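Local coordinates for cell cycle serine/threonine-protein kinase CDC5/MSD2 (Saccharomyces cerevisiae, PDB 6MF4) that phosphorylates serine and threonine residues of proteins in mitotic exit, its polo-box domain, the part in this chain, serving in substrate recognition, at residues A[51-56]-A[200-205]. Residues are numbered along the deposited sequence; the frame is centred on the assembly and turned at random.
Sequences NVIKSE and LRRYTR
Asn51 reaches the edge of strand 200-205 with both ends of its amide. OD1 accepts the backbone N-H of Tyr203 (N to OD1 2.9 Å, 158° at the hydrogen), with the donor tilted well away from the carbonyl plane. ND2 of Asn51 donates a hydrogen bond to the main-chain O of Arg201 at 3.2 Å, and that oxygen lies close to the amide's own plane. The two bonds straddle Arg202, whose CA sits 3.3 Å from OD1 and whose CG lies alongside the same oxygen, and together they fix which way round the amide is turned. CG of Asn51 stands between the backbone N and the carbonyl carbon (chi1 57°), which swings the amide onto the strand while CB rests 3.7 Å from CE2 of Tyr203. The backbone N of Asn51 lies over one face of that ring, toward its rim, buried and with no hydrogen-bond partner in the model; the ring itself stacks with that of Phe111. Strand 49-50 pairs antiparallel with strand 200-205 at the edge of the second polo box's sheet; just past it an amide side chain takes over the bonding to the strand's backbone. Arg201 and Arg202 form a classic beta bulge opposite Glu213, which also salt-bridges Arg202. An alanine in place of Asn51 would probably leave the N-H of Tyr203 and the carbonyl of Arg201 without these partners. Ile53 follows, its CD1 3.6 Å from the Arg201 O that ND2 holds, while its side chain also packs on Leu59 and Leu62 of helix 56-82, whose N-cap position Ser55 takes.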
loop_
_atom_site.group_PDB
_atom_site.type_symbol
_atom_site.label_atom_id
_atom_site.label_comp_id
_atom_site.label_asym_id
_atom_site.label_seq_id
_atom_site.Cartn_x
_atom_site.Cartn_y
_atom_site.Cartn_z
ATOM N N ASN A 51 12.778 -0.858 -1.194
ATOM C CA ASN A 51 13.399 -0.431 0.056
ATOM C C ASN A 51 13.962 -1.622 0.827
ATOM O O ASN A 51 13.380 -2.707 0.833
ATOM C CB ASN A 51 12.413 0.347 0.931
ATOM C CG ASN A 51 11.152 -0.435 1.240
ATOM O OD1 ASN A 51 10.466 -0.911 0.335
ATOM N ND2 ASN A 51 10.834 -0.557 2.524
ATOM N N VAL A 52 15.109 -1.411 1.464
ATOM C CA VAL A 52 15.771 -2.465 2.224
ATOM C C VAL A 52 15.110 -2.652 3.582
ATOM O O VAL A 52 14.994 -1.710 4.361
ATOM C CB VAL A 52 17.270 -2.163 2.437
ATOM C CG1 VAL A 52 17.945 -3.305 3.199
ATOM C CG2 VAL A 52 17.963 -1.930 1.103
ATOM N N ILE A 53 14.691 -3.882 3.856
ATOM C CA ILE A 53 14.101 -4.240 5.140
ATOM C C ILE A 53 15.134 -5.053 5.914
ATOM O O ILE A 53 15.567 -6.109 5.452
ATOM C CB ILE A 53 12.798 -5.057 4.969
ATOM C CG1 ILE A 53 11.806 -4.330 4.041
ATOM C CG2 ILE A 53 12.177 -5.381 6.334
ATOM C CD1 ILE A 53 10.723 -3.539 4.739
ATOM N N LYS A 54 15.528 -4.563 7.085
ATOM C CA LYS A 54 16.613 -5.176 7.852
ATOM C C LYS A 54 16.097 -6.155 8.907
ATOM O O LYS A 54 16.881 -6.854 9.552
ATOM C CB LYS A 54 17.452 -4.096 8.512
ATOM N N SER A 55 14.780 -6.200 9.070
ATOM C CA SER A 55 14.147 -6.976 10.128
ATOM C C SER A 55 13.519 -8.249 9.569
ATOM O O SER A 55 12.683 -8.187 8.670
ATOM C CB SER A 55 13.093 -6.118 10.828
ATOM O OG SER A 55 12.510 -6.793 11.920
ATOM N N GLU A 56 13.927 -9.399 10.098
ATOM C CA GLU A 56 13.400 -10.680 9.640
ATOM C C GLU A 56 11.929 -10.813 10.003
ATOM O O GLU A 56 11.134 -11.360 9.244
ATOM C CB GLU A 56 14.194 -11.843 10.241
ATOM C CG GLU A 56 15.592 -12.004 9.660
ATOM N N LEU A 200 3.327 3.110 4.509
ATOM C CA LEU A 200 3.897 2.256 3.476
ATOM C C LEU A 200 4.999 1.379 4.057
ATOM O O LEU A 200 6.004 1.885 4.541
ATOM C CB LEU A 200 4.451 3.110 2.338
ATOM C CG LEU A 200 5.124 2.378 1.180
ATOM C CD1 LEU A 200 4.099 1.548 0.437
ATOM C CD2 LEU A 200 5.798 3.379 0.252
ATOM N N ARG A 201 4.808 0.067 4.010
ATOM C CA ARG A 201 5.797 -0.860 4.548
ATOM C C ARG A 201 6.885 -1.182 3.534
ATOM O O ARG A 201 8.063 -1.273 3.879
ATOM C CB ARG A 201 5.139 -2.161 4.984
ATOM C CG ARG A 201 4.229 -2.053 6.182
ATOM C CD ARG A 201 3.436 -3.345 6.309
ATOM N NE ARG A 201 2.982 -3.577 7.667
ATOM C CZ ARG A 201 2.199 -4.584 8.032
ATOM N NH1 ARG A 201 1.761 -5.460 7.136
ATOM N NH2 ARG A 201 1.842 -4.704 9.301
ATOM N N ARG A 202 6.481 -1.387 2.286
ATOM C CA ARG A 202 7.424 -1.757 1.241
ATOM C C ARG A 202 6.904 -1.309 -0.112
ATOM O O ARG A 202 5.706 -1.388 -0.383
ATOM C CB ARG A 202 7.671 -3.270 1.245
ATOM C CG ARG A 202 8.686 -3.746 0.204
ATOM C CD ARG A 202 9.176 -5.161 0.486
ATOM N NE ARG A 202 8.105 -6.149 0.424
ATOM C CZ ARG A 202 8.219 -7.407 0.838
ATOM N NH1 ARG A 202 9.358 -7.838 1.364
ATOM N NH2 ARG A 202 7.182 -8.231 0.745
ATOM N N TYR A 203 7.811 -0.804 -0.940
ATOM C CA TYR A 203 7.503 -0.541 -2.338
ATOM C C TYR A 203 8.486 -1.304 -3.207
ATOM O O TYR A 203 9.615 -1.567 -2.794
ATOM C CB TYR A 203 7.563 0.950 -2.657
ATOM C CG TYR A 203 8.960 1.521 -2.615
ATOM C CD1 TYR A 203 9.786 1.474 -3.733
ATOM C CD2 TYR A 203 9.454 2.105 -1.460
ATOM C CE1 TYR A 203 11.063 1.990 -3.697
ATOM C CE2 TYR A 203 10.731 2.630 -1.417
ATOM C CZ TYR A 203 11.530 2.568 -2.539
ATOM O OH TYR A 203 12.805 3.085 -2.501
ATOM N N THR A 204 8.044 -1.669 -4.403
ATOM C CA THR A 204 8.914 -2.308 -5.378
ATOM C C THR A 204 8.613 -1.754 -6.752
ATOM O O THR A 204 7.459 -1.724 -7.181
ATOM C CB THR A 204 8.743 -3.831 -5.401
ATOM O OG1 THR A 204 8.859 -4.349 -4.071
ATOM C CG2 THR A 204 9.804 -4.473 -6.302
ATOM N N ARG A 205 9.664 -1.314 -7.432
ATOM C CA ARG A 205 9.549 -0.811 -8.788
ATOM C C ARG A 205 9.908 -1.866 -9.815
ATOM O O ARG A 205 11.009 -2.415 -9.792
ATOM C CB ARG A 205 10.449 0.401 -8.976
ATOM C CG ARG A 205 9.887 1.656 -8.364
ATOM C CD ARG A 205 9.941 2.817 -9.339
ATOM N NE ARG A 205 11.018 3.725 -8.987
ATOM C CZ ARG A 205 11.440 4.725 -9.749
ATOM N NH1 ARG A 205 10.886 4.949 -10.938
ATOM N NH2 ARG A 205 12.425 5.494 -9.316
#